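PDB 4GNX: putative uncharacterized protein from Ustilago maydis, which probably serves as a subunit of replication protein A, the heterotrimer that binds single-stranded DNA through OB-fold domains. Local coordinates for residues T40-R46 against N87-V93; T8-V12 against A34-T40. All coordinates share one frame; numbering follows the deposited sequence.

Contact 1: T40-R46 against N87-V93; sequences TFVAVVR and NNVYVRV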
loop_
_atom_site.group_PDB
_atom_site.type_symbol
_atom_site.label_atom_id
_atom_site.label_comp_id
_atom_site.label_asym_id
_atom_site.label_seq_id
_atom_site.Cartn_x
_atom_site.Cartn_y
_atom_site.Cartn_z
ATOM N N THR B 40 7.484 -9.901 -13.200
ATOM C CA THR B 40 6.113 -10.342 -13.330
ATOM C C THR B 40 5.201 -9.323 -14.005
ATOM O O THR B 40 5.390 -8.106 -13.899
ATOM C CB THR B 40 5.498 -10.702 -11.972
ATOM O OG1 THR B 40 4.142 -11.115 -12.190
ATOM C CG2 THR B 40 5.528 -9.502 -10.984
ATOM N N PHE B 41 4.184 -9.825 -14.679
ATOM C CA PHE B 41 3.251 -8.944 -15.370
ATOM C C PHE B 41 1.960 -9.653 -15.770
ATOM O O PHE B 41 1.856 -10.893 -15.719
ATOM C CB PHE B 41 3.919 -8.291 -16.591
ATOM C CG PHE B 41 4.255 -9.248 -17.686
ATOM C CD1 PHE B 41 3.344 -9.498 -18.710
ATOM C CD2 PHE B 41 5.487 -9.878 -17.717
ATOM C CE1 PHE B 41 3.647 -10.373 -19.734
ATOM C CE2 PHE B 41 5.794 -10.766 -18.748
ATOM C CZ PHE B 41 4.870 -11.015 -19.755
ATOM N N VAL B 42 0.979 -8.858 -16.172
ATOM C CA VAL B 42 -0.343 -9.369 -16.507
ATOM C C VAL B 42 -0.607 -8.978 -17.943
ATOM O O VAL B 42 -0.248 -7.890 -18.364
ATOM C CB VAL B 42 -1.402 -8.762 -15.590
ATOM C CG1 VAL B 42 -2.791 -9.140 -16.060
ATOM C CG2 VAL B 42 -1.183 -9.215 -14.150
ATOM N N ALA B 43 -1.205 -9.873 -18.713
ATOM C CA ALA B 43 -1.315 -9.676 -20.155
ATOM C C ALA B 43 -2.370 -10.610 -20.707
ATOM O O ALA B 43 -2.850 -11.503 -19.990
ATOM C CB ALA B 43 0.012 -9.954 -20.826
ATOM N N VAL B 44 -2.707 -10.402 -21.985
ATOM C CA VAL B 44 -3.688 -11.219 -22.680
ATOM C C VAL B 44 -3.018 -12.114 -23.718
ATOM O O VAL B 44 -2.199 -11.653 -24.533
ATOM C CB VAL B 44 -4.760 -10.356 -23.349
ATOM C CG1 VAL B 44 -5.832 -11.224 -24.005
ATOM C CG2 VAL B 44 -5.400 -9.466 -22.312
ATOM N N VAL B 45 -3.357 -13.401 -23.660
ATOM C CA VAL B 45 -2.847 -14.376 -24.576
ATOM C C VAL B 45 -3.532 -14.120 -25.899
ATOM O O VAL B 45 -4.760 -14.020 -25.969
ATOM C CB VAL B 45 -3.211 -15.784 -24.101
ATOM C CG1 VAL B 45 -2.506 -16.839 -24.952
ATOM C CG2 VAL B 45 -2.881 -15.945 -22.634
ATOM N N ARG B 46 -2.739 -14.032 -26.950
ATOM C CA ARG B 46 -3.264 -13.777 -28.274
ATOM C C ARG B 46 -3.015 -14.916 -29.250
ATOM O O ARG B 46 -3.772 -15.086 -30.209
ATOM C CB ARG B 46 -2.665 -12.500 -28.829
ATOM C CG ARG B 46 -3.205 -11.263 -28.166
ATOM C CD ARG B 46 -4.701 -11.065 -28.360
ATOM N NE ARG B 46 -5.110 -9.803 -27.751
ATOM C CZ ARG B 46 -6.351 -9.491 -27.404
ATOM N NH1 ARG B 46 -7.352 -10.353 -27.603
ATOM N NH2 ARG B 46 -6.585 -8.305 -26.854
ATOM N N ASN B 87 -6.772 -18.340 -25.754
ATOM C CA ASN B 87 -6.652 -17.027 -26.356
ATOM C C ASN B 87 -7.617 -16.019 -25.758
ATOM O O ASN B 87 -8.696 -16.384 -25.288
ATOM C CB ASN B 87 -6.866 -17.128 -27.856
ATOM C CG ASN B 87 -5.603 -17.474 -28.569
ATOM O OD1 ASN B 87 -4.520 -17.364 -27.990
ATOM N ND2 ASN B 87 -5.710 -17.891 -29.813
ATOM N N ASN B 88 -7.222 -14.754 -25.767
ATOM C CA ASN B 88 -8.112 -13.689 -25.358
ATOM C C ASN B 88 -8.478 -13.749 -23.856
ATOM O O ASN B 88 -9.597 -13.419 -23.447
ATOM C CB ASN B 88 -9.339 -13.671 -26.269
ATOM C CG ASN B 88 -10.124 -12.384 -26.167
ATOM O OD1 ASN B 88 -9.555 -11.277 -26.062
ATOM N ND2 ASN B 88 -11.451 -12.517 -26.203
ATOM N N VAL B 89 -7.487 -14.130 -23.047
ATOM C CA VAL B 89 -7.648 -14.372 -21.603
ATOM C C VAL B 89 -6.526 -13.659 -20.831
ATOM O O VAL B 89 -5.355 -13.742 -21.206
ATOM C CB VAL B 89 -7.621 -15.909 -21.304
ATOM C CG1 VAL B 89 -7.161 -16.196 -19.888
ATOM C CG2 VAL B 89 -8.970 -16.565 -21.575
ATOM N N TYR B 90 -6.867 -12.957 -19.757
ATOM C CA TYR B 90 -5.819 -12.369 -18.935
ATOM C C TYR B 90 -5.057 -13.400 -18.108
ATOM O O TYR B 90 -5.627 -14.389 -17.632
ATOM C CB TYR B 90 -6.356 -11.257 -18.061
ATOM C CG TYR B 90 -6.357 -9.911 -18.755
ATOM C CD1 TYR B 90 -7.510 -9.413 -19.333
ATOM C CD2 TYR B 90 -5.191 -9.127 -18.824
ATOM C CE1 TYR B 90 -7.514 -8.183 -19.951
ATOM C CE2 TYR B 90 -5.189 -7.887 -19.442
ATOM C CZ TYR B 90 -6.347 -7.428 -20.017
ATOM O OH TYR B 90 -6.380 -6.214 -20.662
ATOM N N VAL B 91 -3.755 -13.180 -17.967
ATOM C CA VAL B 91 -2.911 -14.071 -17.188
ATOM C C VAL B 91 -1.834 -13.313 -16.425
ATOM O O VAL B 91 -1.359 -12.244 -16.874
ATOM C CB VAL B 91 -2.183 -15.077 -18.068
ATOM C CG1 VAL B 91 -3.166 -15.926 -18.852
ATOM C CG2 VAL B 91 -1.233 -14.340 -18.990
ATOM N N ARG B 92 -1.457 -13.885 -15.279
ATOM C CA ARG B 92 -0.336 -13.402 -14.473
ATOM C C ARG B 92 0.880 -14.200 -14.951
ATOM O O ARG B 92 0.847 -15.432 -15.010
ATOM C CB ARG B 92 -0.653 -13.600 -12.964
ATOM C CG ARG B 92 0.250 -12.982 -11.875
ATOM C CD ARG B 92 1.226 -11.952 -12.382
ATOM N NE ARG B 92 1.483 -10.727 -11.587
ATOM C CZ ARG B 92 0.566 -9.941 -11.031
ATOM N NH1 ARG B 92 -0.701 -10.295 -11.072
ATOM N NH2 ARG B 92 0.924 -8.808 -10.422
ATOM N N VAL B 93 1.937 -13.499 -15.326
ATOM C CA VAL B 93 3.137 -14.169 -15.809
ATOM C C VAL B 93 4.276 -13.961 -14.831
ATOM O O VAL B 93 4.541 -12.839 -14.424
ATOM C CB VAL B 93 3.555 -13.638 -17.198
ATOM C CG1 VAL B 93 4.899 -14.227 -17.638
ATOM C CG2 VAL B 93 2.466 -13.946 -18.225
#
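Arg92 meets Thr40 and Val42 with two different aspects of one flat group. Its side chain leaves the backbone with CG anti to N (chi1 -170°), then bends twice and brings the guanidinium back across the neighbouring strand. Thr40 OG1 lies at the edge of that group, in its plane, and accepts a hydrogen bond from Arg92 NE at 2.8 Å, while Val42 CG2 lies over one guanidinium face, toward its rim. The same hydroxyl donates to Val93 O, approaching from above the carbonyl plane. Val93 O is thus gripped twice, since Phe41 N also bonds to it. Glu119 on helix 117-135 forms a salt bridge with Arg92 NH1 and so holds the outer end of the group.

These residues belong to two long antiparallel strands of the OB-fold barrel. Phe41 with Val93 and Ala43 with Val91 are hydrogen-bonded pairs; Val42 with Arg92 and Val44 with Tyr90 are non-hydrogen-bonded pairs. Val42, Val44, Tyr90 and Arg92 share one face of the sheet, where Val42, Tyr90 and Arg92 touch helix 117-135. Here Val44 CG2 sits over the centre of the Tyr90 ring in a CH-pi contact. Val42 CG1 comes to Tyr90 CD2 at 3.7 Å, the two side chains crossing at about a right angle. Tyr90 OH is hydrogen-bonded to Glu62 of a neighbouring subunit.

On the reverse face, Phe41 and Val93 lie side by side. A chi1 of 67° carries the phenyl ring over its partner, with Val93 CB 4.0 Å from the ring centroid. Farther along, Val45 CG2 packs against Val91 CG1 at 3.8 Å. Past the regular pairing, Asn88 N bonds to Val45 O at 2.6 Å. Arg46 NH1 reaches Asn88 OD1 only weakly; Arg46 NE has its salt bridge with Glu60, and Asn88 ND2 bonds to Ile79 O of a neighbouring subunit.

Contact 2: T8-V12 against A34-T40; sequences TLRPV and AELGQLT. With nucleotides of chain G.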
loop_
_atom_site.group_PDB
_atom_site.type_symbol
_atom_site.label_atom_id
_atom_site.label_comp_id
_atom_site.label_asym_id
_atom_site.label_seq_id
_atom_site.Cartn_x
_atom_site.Cartn_y
_atom_site.Cartn_z
ATOM N N THR B 8 15.458 -9.971 -6.929
ATOM C CA THR B 8 14.149 -9.370 -6.762
ATOM C C THR B 8 13.147 -9.851 -7.781
ATOM O O THR B 8 13.514 -10.521 -8.739
ATOM C CB THR B 8 14.226 -7.834 -6.929
ATOM O OG1 THR B 8 14.682 -7.506 -8.255
ATOM C CG2 THR B 8 15.143 -7.191 -5.866
ATOM N N LEU B 9 11.882 -9.471 -7.572
ATOM C CA LEU B 9 10.784 -9.804 -8.453
ATOM C C LEU B 9 10.054 -8.524 -8.829
ATOM O O LEU B 9 9.202 -8.029 -8.091
ATOM C CB LEU B 9 9.818 -10.789 -7.784
ATOM C CG LEU B 9 8.528 -11.052 -8.577
ATOM C CD1 LEU B 9 8.844 -11.853 -9.828
ATOM C CD2 LEU B 9 7.441 -11.708 -7.730
ATOM N N ARG B 10 10.367 -8.020 -10.014
ATOM C CA ARG B 10 9.951 -6.685 -10.420
ATOM C C ARG B 10 8.676 -6.637 -11.246
ATOM O O ARG B 10 8.575 -7.262 -12.297
ATOM C CB ARG B 10 11.100 -5.974 -11.133
ATOM C CG ARG B 10 12.346 -5.928 -10.268
ATOM C CD ARG B 10 13.498 -5.220 -10.961
ATOM N NE ARG B 10 13.068 -3.983 -11.611
ATOM C CZ ARG B 10 13.873 -3.151 -12.261
ATOM N NH1 ARG B 10 15.169 -3.401 -12.370
ATOM N NH2 ARG B 10 13.353 -2.068 -12.822
ATOM N N PRO B 11 7.680 -5.897 -10.762
ATOM C CA PRO B 11 6.505 -5.762 -11.593
ATOM C C PRO B 11 6.819 -4.768 -12.753
ATOM O O PRO B 11 7.374 -3.696 -12.534
ATOM C CB PRO B 11 5.475 -5.202 -10.610
ATOM C CG PRO B 11 6.295 -4.339 -9.674
ATOM C CD PRO B 11 7.616 -5.042 -9.551
ATOM N N VAL B 12 6.478 -5.151 -13.973
ATOM C CA VAL B 12 6.891 -4.416 -15.146
ATOM C C VAL B 12 5.837 -4.510 -16.199
ATOM O O VAL B 12 5.024 -5.431 -16.186
ATOM C CB VAL B 12 8.191 -4.975 -15.778
ATOM C CG1 VAL B 12 9.424 -4.702 -14.900
ATOM C CG2 VAL B 12 8.043 -6.449 -16.109
ATOM N N ALA B 34 18.782 -0.603 -12.619
ATOM C CA ALA B 34 18.743 -1.737 -11.714
ATOM C C ALA B 34 18.674 -3.025 -12.498
ATOM O O ALA B 34 18.044 -3.083 -13.556
ATOM C CB ALA B 34 17.574 -1.619 -10.760
ATOM N N GLU B 35 19.342 -4.046 -11.976
ATOM C CA GLU B 35 19.333 -5.367 -12.554
ATOM C C GLU B 35 17.892 -5.837 -12.731
ATOM O O GLU B 35 17.061 -5.658 -11.838
ATOM C CB GLU B 35 20.088 -6.312 -11.629
ATOM C CG GLU B 35 20.811 -7.465 -12.320
ATOM C CD GLU B 35 20.153 -8.831 -12.115
ATOM O OE1 GLU B 35 18.917 -8.899 -11.870
ATOM O OE2 GLU B 35 20.887 -9.851 -12.207
ATOM N N LEU B 36 17.604 -6.407 -13.901
ATOM C CA LEU B 36 16.281 -6.932 -14.233
ATOM C C LEU B 36 16.351 -8.436 -14.421
ATOM O O LEU B 36 16.593 -8.926 -15.527
ATOM C CB LEU B 36 15.755 -6.298 -15.514
ATOM C CG LEU B 36 14.338 -6.668 -15.973
ATOM C CD1 LEU B 36 13.258 -6.308 -14.948
ATOM C CD2 LEU B 36 14.058 -5.979 -17.299
ATOM N N GLY B 37 16.144 -9.161 -13.326
ATOM C CA GLY B 37 16.213 -10.612 -13.330
ATOM C C GLY B 37 14.822 -11.191 -13.474
ATOM O O GLY B 37 14.234 -11.164 -14.562
ATOM N N GLN B 38 14.296 -11.715 -12.372
ATOM C CA GLN B 38 12.939 -12.199 -12.345
ATOM C C GLN B 38 12.004 -11.024 -12.414
ATOM O O GLN B 38 12.310 -9.963 -11.880
ATOM C CB GLN B 38 12.676 -12.975 -11.071
ATOM C CG GLN B 38 12.943 -14.457 -11.188
ATOM C CD GLN B 38 12.109 -15.274 -10.207
ATOM O OE1 GLN B 38 11.322 -16.127 -10.624
ATOM N NE2 GLN B 38 12.278 -15.021 -8.902
ATOM N N LEU B 39 10.861 -11.220 -13.061
ATOM C CA LEU B 39 9.888 -10.161 -13.252
ATOM C C LEU B 39 8.489 -10.747 -13.363
ATOM O O LEU B 39 8.326 -11.937 -13.618
ATOM C CB LEU B 39 10.215 -9.385 -14.523
ATOM C CG LEU B 39 10.240 -10.142 -15.869
ATOM C CD1 LEU B 39 8.869 -10.158 -16.541
ATOM C CD2 LEU B 39 11.244 -9.508 -16.813
ATOM N N THR B 40 7.484 -9.901 -13.200
ATOM C CA THR B 40 6.113 -10.342 -13.330
ATOM C C THR B 40 5.201 -9.323 -14.005
ATOM O O THR B 40 5.390 -8.106 -13.899
ATOM C CB THR B 40 5.498 -10.702 -11.972
ATOM O OG1 THR B 40 4.142 -11.115 -12.190
ATOM C CG2 THR B 40 5.528 -9.502 -10.984
ATOM P P DT G 21 10.278 -23.551 -11.505
ATOM O OP1 DT G 21 8.930 -23.707 -10.897
ATOM O OP2 DT G 21 11.259 -24.664 -11.406
ATOM O "O5'" DT G 21 10.055 -23.227 -13.049
ATOM C "C5'" DT G 21 9.916 -24.282 -14.022
ATOM C "C4'" DT G 21 10.883 -24.082 -15.167
ATOM O "O4'" DT G 21 10.895 -22.693 -15.577
ATOM C "C3'" DT G 21 12.334 -24.471 -14.870
ATOM O "O3'" DT G 21 12.835 -25.411 -15.842
ATOM C "C2'" DT G 21 13.079 -23.143 -14.803
ATOM C "C1'" DT G 21 12.211 -22.164 -15.587
ATOM N N1 DT G 21 12.146 -20.789 -15.033
ATOM C C2 DT G 21 12.862 -19.786 -15.653
ATOM O O2 DT G 21 13.566 -19.975 -16.632
ATOM N N3 DT G 21 12.728 -18.546 -15.074
ATOM C C4 DT G 21 11.963 -18.216 -13.969
ATOM O O4 DT G 21 11.941 -17.058 -13.562
ATOM C C5 DT G 21 11.233 -19.316 -13.375
ATOM C C7 DT G 21 10.378 -19.056 -12.175
ATOM C C6 DT G 21 11.358 -20.527 -13.932
#
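Arg10 and Leu39 are paired in a short parallel ladder that adds strand 9-11 alongside the start of strand 38-50, a long strand of the OB-fold barrel. Followed outward, the Arg10 side chain begins at a CB on the same face of the sheet as Leu39. CG stands anti to the carbonyl carbon (chi1 -56°), and the chain runs straight on to CD, which passes 3.7 Å from Glu35 O and also skirts Leu36 CD1. A bend at chi3 then turns the guanidinium so that Leu36 CD1 covers one of its faces, 4.1 Å from Arg10 NE, the two side chains crossing at about a right angle. At the tip, Arg10 NH1 bonds to Glu35 O at 3.0 Å. This acceptor lies close to the guanidinium plane, although the nitrogen stands well above the plane of the carbonyl. The bond from Arg10 NH1 to Ala34 O is weak; Leu31 O is a further acceptor. One nitrogen thus gathers backbone carbonyls from the small antiparallel pair 30-31 and 34-35, tying it to strand 9-11.

Val12 CG2 meets Leu39 CD1 at 3.8 Å and Val12 CG1 approaches Leu36 CD1, and Ile17 of helix 14-19 touches both Val12 and Leu39. Leu9, Pro11 and Thr40 point to the opposite face, where Leu9 CD1 lies 4.1 Å from Thr40 CB and Pro11 packs on helix 117-135. Gln38, also on this face, extends toward the bound single strand, its CG 3.7 Å from O4 of thymine DT21 of chain G. The backbones are joined by a weak bond from Arg10 N to Gln38 O and a firmer one from Thr40 N to Arg10 O. The ladder ends where Val12 N bonds to Thr40 O at 3.1 Å.

How the contacts relate
From the N terminus, contact 2 comes first: strand 9-11 is rejoined by residues 34-40 after a loop of 21 residues that holds helix 14-19 and strand 30-31. Thr40 then passes the chain directly into contact 1, where residues 40-46 are rejoined by 87-93 after 40 residues, including strands 54-60 and 65-71. The two loops therefore follow in series and neither nest nor cross. Their centres lie about 17 Å apart on opposite sides of the chain's centre, yet they touch where Phe41 CB packs on Val12 O. Strand 38-50 is common to both, joining strand 9-11 to strand 90-100, and His123 of helix 117-135 meets residues of each.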